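Long-range contact in Alp7A (Bacillus subtilis, PDB 5EC0), which binds ADP as an actin-like nucleotide-binding protein of the bacterial cytoskeleton and probably forms filaments that segregate plasmids: residues A[90-102]-A[143-157]. Sequence-based numbering, arbitrary orientation. Where two conformers were deposited one is given.
Sequences NKVESHIPYVTFL and MQKRMASKFLGTHQV
Tyr98 points its edge at the face of the His155 imidazole, the planes at 75°, with Tyr98 CE1 3.6 Å above the plane of the His155 ring and offset toward its rim. Tyr98 CG stands anti to the backbone N (chi1 173°), which carries the phenol out to the strand. Tyr98 OH comes to 3.2 Å from His155 ND1. From its other ring nitrogen, His155 NE2 donates an almost straight 2.6 Å bond to Phe151 O, which lies in the imidazole plane; the donor stands above the carbonyl plane of Phe151, 49° out of it and not on a lone pair. This bond, with Tyr98 over one face, holds the ring's rotation. Phe151 in turn sets its edge against one face of Phe101, Phe151 CD2 to Phe101 CD2 3.7 Å, and Phe125 of strand 119-129 packs against both rings. Were His155 an alanine, Phe151 O would probably lose this donor, and the edge of Tyr98 the ring face it meets.

Aliphatic contacts flank the rings. The Leu102 and Val157 side chains run past one another in opposite senses, Leu102 CB to Val157 CB 3.9 Å, while Leu102 CD2 reaches His155 CB. Towards the nucleotide side, Val92 CG2 meets Met143 CG and Met147 SD, beside Leu129. Lys91 also touches Met147, its side chain about 7 Å from the bound ADP.

The polar link is Lys150, extended beyond CG and running past Val92 O. Lys150 NZ bonds to Ser94 O at a modelled 2.3 Å, too short to be taken literally. Ser94 OG caps helix 95-112 through Ile96 N.

Interlocking aromatics and the His155 bond thus hold the helix-to-strand turn to helix 95-112 with little charge involved.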
ATOM      1  N   ASN A  90      14.183   0.847   5.999  1.00 74.05           N
ATOM      2  CA  ASN A  90      13.783  -0.006   7.110  1.00 61.99           C
ATOM      3  C   ASN A  90      12.566   0.610   7.798  1.00 52.98           C
ATOM      4  O   ASN A  90      12.667   1.647   8.457  1.00 49.89           O
ATOM      5  CB  ASN A  90      14.950  -0.194   8.090  1.00 60.71           C
ATOM      6  CG  ASN A  90      14.654  -1.221   9.173  1.00 63.88           C
ATOM      7  OD1 ASN A  90      13.528  -1.324   9.661  1.00 65.90           O
ATOM      8  ND2 ASN A  90      15.674  -1.984   9.558  1.00 66.32           N
ATOM      9  N   LYS A  91      11.413  -0.032   7.635  1.00 42.00           N
ATOM     10  CA  LYS A  91      10.149   0.554   8.057  1.00 45.21           C
ATOM     11  C   LYS A  91      10.079   0.770   9.569  1.00 49.79           C
ATOM     12  O   LYS A  91       9.325   1.628  10.048  1.00 43.57           O
ATOM     13  CB  LYS A  91       8.984  -0.329   7.603  1.00 54.09           C
ATOM     14  CG  LYS A  91       8.923  -0.566   6.095  1.00 57.59           C
ATOM     15  CD  LYS A  91       8.395   0.660   5.361  1.00 51.88           C
ATOM     16  CE  LYS A  91       8.167   0.371   3.883  1.00 51.73           C
ATOM     17  NZ  LYS A  91       7.885   1.625   3.127  1.00 52.84           N
ATOM     18  N   VAL A  92      10.874  -0.003  10.312  1.00 51.23           N
ATOM     19  CA  VAL A  92      10.836   0.035  11.769  1.00 48.08           C
ATOM     20  C   VAL A  92      11.692   1.163  12.337  1.00 48.70           C
ATOM     21  O   VAL A  92      11.238   1.919  13.190  1.00 45.42           O
ATOM     22  CB  VAL A  92      11.300  -1.304  12.382  1.00 48.49           C
ATOM     23  CG1 VAL A  92      11.291  -1.228  13.902  1.00 47.08           C
ATOM     24  CG2 VAL A  92      10.413  -2.439  11.906  1.00 47.76           C
ATOM     25  N   GLU A  93      12.925   1.283  11.856  1.00 49.02           N
ATOM     26  CA  GLU A  93      13.870   2.228  12.446  1.00 53.74           C
ATOM     27  C   GLU A  93      13.860   3.613  11.782  1.00 52.21           C
ATOM     28  O   GLU A  93      14.385   4.577  12.334  1.00 57.97           O
ATOM     29  CB  GLU A  93      15.268   1.618  12.411  1.00 58.07           C
ATOM     30  CG  GLU A  93      15.357   0.346  13.249  1.00 66.72           C
ATOM     31  CD  GLU A  93      16.650  -0.404  13.030  1.00 86.47           C
ATOM     32  OE1 GLU A  93      17.240  -0.239  11.942  1.00 94.60           O
ATOM     33  OE2 GLU A  93      17.084  -1.146  13.943  1.00 92.96           O
ATOM     34  N   SER A  94      13.246   3.709  10.609  1.00 48.96           N
ATOM     35  CA  SER A  94      13.087   4.982   9.921  1.00 47.64           C
ATOM     36  C   SER A  94      11.912   5.786  10.466  1.00 53.35           C
ATOM     37  O   SER A  94      10.861   5.231  10.769  1.00 51.93           O
ATOM     38  CB  SER A  94      12.887   4.760   8.428  1.00 41.34           C
ATOM     39  OG  SER A  94      12.411   5.940   7.820  1.00 40.83           O
ATOM     40  N   HIS A  95      12.097   7.098  10.563  1.00 51.46           N
ATOM     41  CA  HIS A  95      11.071   8.000  11.072  1.00 47.56           C
ATOM     42  C   HIS A  95       9.996   8.309  10.032  1.00 39.46           C
ATOM     43  O   HIS A  95       8.910   8.791  10.368  1.00 37.00           O
ATOM     44  CB  HIS A  95      11.719   9.302  11.539  1.00 53.94           C
ATOM     45  CG  HIS A  95      12.489   9.999  10.464  1.00 66.96           C
ATOM     46  ND1 HIS A  95      13.840   9.800  10.268  1.00 73.68           N
ATOM     47  CD2 HIS A  95      12.093  10.871   9.506  1.00 67.87           C
ATOM     48  CE1 HIS A  95      14.246  10.534   9.246  1.00 73.37           C
ATOM     49  NE2 HIS A  95      13.205  11.190   8.764  1.00 69.59           N
ATOM     50  N   ILE A  96      10.299   8.029   8.767  1.00 33.68           N
ATOM     51  CA  ILE A  96       9.384   8.360   7.675  1.00 30.77           C
ATOM     52  C   ILE A  96       7.953   7.780   7.822  1.00 37.61           C
ATOM     53  O   ILE A  96       6.983   8.528   7.670  1.00 40.65           O
ATOM     54  CB  ILE A  96       9.990   7.935   6.314  1.00 42.14           C
ATOM     55  CG1 ILE A  96      11.169   8.841   5.968  1.00 44.58           C
ATOM     56  CG2 ILE A  96       8.940   7.971   5.188  1.00 35.74           C
ATOM     57  CD1 ILE A  96      11.878   8.439   4.685  1.00 50.96           C
ATOM     58  N   PRO A  97       7.806   6.469   8.115  1.00 34.65           N
ATOM     59  CA  PRO A  97       6.425   5.996   8.314  1.00 33.70           C
ATOM     60  C   PRO A  97       5.728   6.671   9.489  1.00 30.74           C
ATOM     61  O   PRO A  97       4.545   7.029   9.411  1.00 31.55           O
ATOM     62  CB  PRO A  97       6.592   4.489   8.599  1.00 25.81           C
ATOM     63  CG  PRO A  97       7.933   4.138   8.092  1.00 31.61           C
ATOM     64  CD  PRO A  97       8.785   5.370   8.231  1.00 34.37           C
ATOM     65  N   TYR A  98       6.463   6.830  10.580  1.00 25.90           N
ATOM     66  CA  TYR A  98       5.923   7.446  11.781  1.00 33.84           C
ATOM     67  C   TYR A  98       5.447   8.891  11.511  1.00 36.98           C
ATOM     68  O   TYR A  98       4.341   9.278  11.913  1.00 34.01           O
ATOM     69  CB  TYR A  98       6.979   7.413  12.883  1.00 34.79           C
ATOM     70  CG  TYR A  98       6.610   8.171  14.133  1.00 34.35           C
ATOM     71  CD1 TYR A  98       5.644   7.682  15.008  1.00 27.32           C
ATOM     72  CD2 TYR A  98       7.256   9.361  14.459  1.00 35.37           C
ATOM     73  CE1 TYR A  98       5.303   8.374  16.152  1.00 36.42           C
ATOM     74  CE2 TYR A  98       6.928  10.056  15.612  1.00 39.63           C
ATOM     75  CZ  TYR A  98       5.949   9.556  16.450  1.00 40.10           C
ATOM     76  OH  TYR A  98       5.623  10.245  17.594  1.00 46.06           O
ATOM     77  N   VAL A  99       6.273   9.678  10.827  1.00 32.12           N
ATOM     78  CA  VAL A  99       5.902  11.058  10.497  1.00 29.88           C
ATOM     79  C   VAL A  99       4.704  11.080   9.536  1.00 30.00           C
ATOM     80  O   VAL A  99       3.770  11.864   9.707  1.00 27.77           O
ATOM     81  CB  VAL A  99       7.101  11.817   9.901  1.00 33.33           C
ATOM     82  CG1 VAL A  99       6.671  13.142   9.248  1.00 30.65           C
ATOM     83  CG2 VAL A  99       8.153  12.056  10.995  1.00 33.83           C
ATOM     84  N   THR A 100       4.699  10.201   8.540  1.00 28.71           N
ATOM     85  CA  THR A 100       3.555  10.151   7.639  1.00 26.35           C
ATOM     86  C   THR A 100       2.253   9.832   8.396  1.00 29.41           C
ATOM     87  O   THR A 100       1.227  10.477   8.175  1.00 33.67           O
ATOM     88  CB  THR A 100       3.772   9.129   6.523  1.00 32.37           C
ATOM     89  OG1 THR A 100       5.068   9.332   5.951  1.00 35.47           O
ATOM     90  CG2 THR A 100       2.729   9.313   5.432  1.00 30.20           C
ATOM     91  N   PHE A 101       2.307   8.868   9.314  1.00 25.81           N
ATOM     92  CA  PHE A 101       1.144   8.514  10.123  1.00 29.08           C
ATOM     93  C   PHE A 101       0.586   9.721  10.894  1.00 32.18           C
ATOM     94  O   PHE A 101      -0.629   9.931  10.939  1.00 29.09           O
ATOM     95  CB  PHE A 101       1.512   7.370  11.082  1.00 28.71           C
ATOM     96  CG  PHE A 101       0.762   7.381  12.380  1.00 21.87           C
ATOM     97  CD1 PHE A 101      -0.548   6.926  12.452  1.00 28.19           C
ATOM     98  CD2 PHE A 101       1.390   7.810  13.557  1.00 35.86           C
ATOM     99  CE1 PHE A 101      -1.239   6.914  13.676  1.00 26.11           C
ATOM    100  CE2 PHE A 101       0.713   7.797  14.785  1.00 26.20           C
ATOM    101  CZ  PHE A 101      -0.598   7.356  14.844  1.00 27.40           C
ATOM    102  N   LEU A 102       1.477  10.514  11.480  1.00 23.03           N
ATOM    103  CA  LEU A 102       1.072  11.667  12.290  1.00 27.81           C
ATOM    104  C   LEU A 102       0.363  12.721  11.453  1.00 23.85           C
ATOM    105  O   LEU A 102      -0.686  13.249  11.844  1.00 25.70           O
ATOM    106  CB  LEU A 102       2.279  12.295  12.982  1.00 25.14           C
ATOM    107  CG  LEU A 102       3.000  11.513  14.072  1.00 25.79           C
ATOM    108  CD1 LEU A 102       4.221  12.303  14.568  1.00 27.47           C
ATOM    109  CD2 LEU A 102       2.049  11.185  15.232  1.00 25.90           C
ATOM    110  N   MET A 143       9.973  -8.573  15.182  1.00 28.44           N
ATOM    111  CA  MET A 143      10.030  -7.370  14.356  0.67 30.98           C
ATOM    112  C   MET A 143       8.635  -6.749  14.269  1.00 29.42           C
ATOM    113  O   MET A 143       8.481  -5.530  14.371  1.00 32.37           O
ATOM    114  CB  MET A 143      10.572  -7.668  12.950  0.67 29.23           C
ATOM    115  CG  MET A 143      11.020  -6.392  12.197  0.67 32.20           C
ATOM    116  SD  MET A 143      11.764  -6.636  10.562  0.67 48.71           S
ATOM    117  CE  MET A 143      13.284  -7.513  10.960  0.67 26.43           C
ATOM    118  N   GLN A 144       7.616  -7.587  14.098  1.00 27.38           N
ATOM    119  CA  GLN A 144       6.238  -7.075  14.016  1.00 24.92           C
ATOM    120  C   GLN A 144       5.835  -6.390  15.337  1.00 29.23           C
ATOM    121  O   GLN A 144       5.156  -5.365  15.327  1.00 29.39           O
ATOM    122  CB  GLN A 144       5.242  -8.196  13.682  1.00 24.47           C
ATOM    123  CG  GLN A 144       5.490  -8.955  12.376  1.00 24.04           C
ATOM    124  CD  GLN A 144       4.618 -10.218  12.246  1.00 27.64           C
ATOM    125  OE1 GLN A 144       5.134 -11.329  12.142  1.00 34.48           O
ATOM    126  NE2 GLN A 144       3.292 -10.044  12.251  1.00 23.48           N
ATOM    127  N   LYS A 145       6.255  -6.963  16.467  1.00 25.06           N
ATOM    128  CA  LYS A 145       6.025  -6.345  17.775  1.00 33.95           C
ATOM    129  C   LYS A 145       6.714  -4.970  17.920  1.00 31.74           C
ATOM    130  O   LYS A 145       6.121  -4.028  18.436  1.00 29.00           O
ATOM    131  CB  LYS A 145       6.490  -7.278  18.913  1.00 34.42           C
ATOM    132  CG  LYS A 145       5.481  -8.367  19.286  1.00 43.80           C
ATOM    133  CD  LYS A 145       5.822  -9.005  20.622  1.00 51.30           C
ATOM    134  CE  LYS A 145       6.075 -10.503  20.496  1.00 56.92           C
ATOM    135  NZ  LYS A 145       6.512 -11.115  21.794  1.00 61.40           N
ATOM    136  N   ARG A 146       7.963  -4.860  17.480  1.00 27.09           N
ATOM    137  CA  ARG A 146       8.645  -3.573  17.528  1.00 33.43           C
ATOM    138  C   ARG A 146       7.952  -2.566  16.601  1.00 32.73           C
ATOM    139  O   ARG A 146       7.830  -1.384  16.933  1.00 36.47           O
ATOM    140  CB  ARG A 146      10.132  -3.717  17.172  1.00 38.32           C
ATOM    141  CG  ARG A 146      10.960  -4.456  18.242  1.00 43.95           C
ATOM    142  CD  ARG A 146      12.476  -4.376  17.998  1.00 43.04           C
ATOM    143  NE  ARG A 146      12.903  -5.248  16.904  1.00 48.66           N
ATOM    144  CZ  ARG A 146      13.238  -6.529  17.051  1.00 44.51           C
ATOM    145  NH1 ARG A 146      13.198  -7.106  18.251  1.00 36.30           N
ATOM    146  NH2 ARG A 146      13.604  -7.235  15.992  1.00 43.53           N
ATOM    147  N   MET A 147       7.480  -3.026  15.448  1.00 27.14           N
ATOM    148  CA  MET A 147       6.790  -2.107  14.531  1.00 29.75           C
ATOM    149  C   MET A 147       5.532  -1.545  15.191  1.00 32.81           C
ATOM    150  O   MET A 147       5.303  -0.330  15.178  1.00 34.24           O
ATOM    151  CB  MET A 147       6.429  -2.794  13.216  1.00 24.37           C
ATOM    152  CG  MET A 147       5.778  -1.855  12.187  1.00 25.43           C
ATOM    153  SD  MET A 147       6.818  -0.430  11.766  1.00 32.57           S
ATOM    154  CE  MET A 147       5.931   0.178  10.313  1.00 37.32           C
ATOM    155  N   ALA A 148       4.743  -2.436  15.792  1.00 27.74           N
ATOM    156  CA  ALA A 148       3.522  -2.046  16.500  1.00 30.83           C
ATOM    157  C   ALA A 148       3.820  -1.091  17.657  1.00 32.60           C
ATOM    158  O   ALA A 148       3.080  -0.141  17.900  1.00 32.02           O
ATOM    159  CB  ALA A 148       2.775  -3.296  17.022  1.00 34.03           C
ATOM    160  N   SER A 149       4.903  -1.349  18.379  1.00 30.46           N
ATOM    161  CA  SER A 149       5.275  -0.506  19.512  1.00 33.20           C
ATOM    162  C   SER A 149       5.601   0.925  19.114  1.00 32.01           C
ATOM    163  O   SER A 149       5.511   1.843  19.926  1.00 33.48           O
ATOM    164  CB  SER A 149       6.473  -1.115  20.238  1.00 40.24           C
ATOM    165  OG  SER A 149       6.121  -2.373  20.775  1.00 45.35           O
ATOM    166  N   LYS A 150       5.993   1.106  17.859  1.00 35.05           N
ATOM    167  CA  LYS A 150       6.349   2.417  17.348  1.00 41.34           C
ATOM    168  C   LYS A 150       5.139   3.345  17.355  1.00 41.00           C
ATOM    169  O   LYS A 150       5.272   4.565  17.382  1.00 49.35           O
ATOM    170  CB  LYS A 150       6.913   2.299  15.932  1.00 45.83           C
ATOM    171  CG  LYS A 150       8.186   3.072  15.702  1.00 50.61           C
ATOM    172  CD  LYS A 150       8.483   3.186  14.221  1.00 60.35           C
ATOM    173  CE  LYS A 150       9.403   4.369  13.933  1.00 64.39           C
ATOM    174  NZ  LYS A 150       9.352   4.689  12.487  1.00 67.46           N
ATOM    175  N   PHE A 151       3.954   2.758  17.332  1.00 33.35           N
ATOM    176  CA  PHE A 151       2.748   3.545  17.168  1.00 32.65           C
ATOM    177  C   PHE A 151       1.906   3.570  18.443  1.00 35.98           C
ATOM    178  O   PHE A 151       1.221   4.562  18.701  1.00 38.84           O
ATOM    179  CB  PHE A 151       1.962   3.024  15.969  1.00 26.20           C
ATOM    180  CG  PHE A 151       2.706   3.178  14.679  1.00 32.03           C
ATOM    181  CD1 PHE A 151       3.537   2.161  14.216  1.00 30.14           C
ATOM    182  CD2 PHE A 151       2.630   4.367  13.959  1.00 29.50           C
ATOM    183  CE1 PHE A 151       4.250   2.310  13.045  1.00 25.36           C
ATOM    184  CE2 PHE A 151       3.348   4.532  12.795  1.00 28.25           C
ATOM    185  CZ  PHE A 151       4.163   3.499  12.331  1.00 29.39           C
ATOM    186  N   LEU A 152       1.988   2.499  19.239  1.00 33.61           N
ATOM    187  CA  LEU A 152       1.339   2.439  20.554  1.00 29.35           C
ATOM    188  C   LEU A 152       1.679   3.651  21.437  1.00 38.47           C
ATOM    189  O   LEU A 152       2.815   4.144  21.438  1.00 32.27           O
ATOM    190  CB  LEU A 152       1.741   1.147  21.289  1.00 27.83           C
ATOM    191  CG  LEU A 152       0.881   0.713  22.475  1.00 31.73           C
ATOM    192  CD1 LEU A 152      -0.553   0.489  22.003  1.00 30.39           C
ATOM    193  CD2 LEU A 152       1.425  -0.559  23.144  1.00 31.84           C
ATOM    194  N   GLY A 153       0.694   4.126  22.194  1.00 37.23           N
ATOM    195  CA  GLY A 153       0.923   5.215  23.132  1.00 29.56           C
ATOM    196  C   GLY A 153       0.577   6.609  22.620  1.00 37.05           C
ATOM    197  O   GLY A 153      -0.166   6.784  21.635  1.00 32.73           O
ATOM    198  N   THR A 154       1.150   7.598  23.298  1.00 33.55           N
ATOM    199  CA  THR A 154       0.824   9.002  23.119  1.00 36.41           C
ATOM    200  C   THR A 154       1.864   9.736  22.267  1.00 37.37           C
ATOM    201  O   THR A 154       3.062   9.656  22.529  1.00 37.17           O
ATOM    202  CB  THR A 154       0.721   9.695  24.483  1.00 36.79           C
ATOM    203  OG1 THR A 154      -0.237   9.002  25.289  1.00 34.41           O
ATOM    204  CG2 THR A 154       0.314  11.169  24.323  1.00 40.78           C
ATOM    205  N   HIS A 155       1.395  10.440  21.249  1.00 33.83           N
ATOM    206  CA  HIS A 155       2.273  11.223  20.387  1.00 38.40           C
ATOM    207  C   HIS A 155       1.727  12.618  20.195  1.00 36.42           C
ATOM    208  O   HIS A 155       0.527  12.845  20.332  1.00 40.46           O
ATOM    209  CB  HIS A 155       2.429  10.558  19.024  1.00 29.79           C
ATOM    210  CG  HIS A 155       2.570   9.069  19.101  1.00 37.30           C
ATOM    211  ND1 HIS A 155       3.743   8.455  19.479  1.00 43.05           N
ATOM    212  CD2 HIS A 155       1.688   8.081  18.842  1.00 36.43           C
ATOM    213  CE1 HIS A 155       3.574   7.143  19.454  1.00 44.22           C
ATOM    214  NE2 HIS A 155       2.336   6.891  19.066  1.00 40.54           N
ATOM    215  N   GLN A 156       2.599  13.554  19.855  1.00 35.75           N
ATOM    216  CA  GLN A 156       2.117  14.864  19.445  1.00 38.19           C
ATOM    217  C   GLN A 156       2.634  15.266  18.089  1.00 38.08           C
ATOM    218  O   GLN A 156       3.751  14.915  17.701  1.00 37.50           O
ATOM    219  CB  GLN A 156       2.503  15.921  20.459  1.00 43.87           C
ATOM    220  CG  GLN A 156       1.936  15.666  21.815  1.00 47.90           C
ATOM    221  CD  GLN A 156       2.226  16.803  22.740  1.00 58.48           C
ATOM    222  OE1 GLN A 156       3.362  16.980  23.184  1.00 64.04           O
ATOM    223  NE2 GLN A 156       1.209  17.610  23.018  1.00 62.17           N
ATOM    224  N   VAL A 157       1.812  16.012  17.367  1.00 36.17           N
ATOM    225  CA  VAL A 157       2.252  16.607  16.124  1.00 32.32           C
ATOM    226  C   VAL A 157       1.635  18.000  15.988  1.00 42.09           C
ATOM    227  O   VAL A 157       0.492  18.225  16.409  1.00 42.57           O
ATOM    228  CB  VAL A 157       1.890  15.710  14.915  1.00 30.69           C
ATOM    229  CG1 VAL A 157       0.386  15.456  14.855  1.00 30.26           C
ATOM    230  CG2 VAL A 157       2.410  16.323  13.601  1.00 32.52           C
TER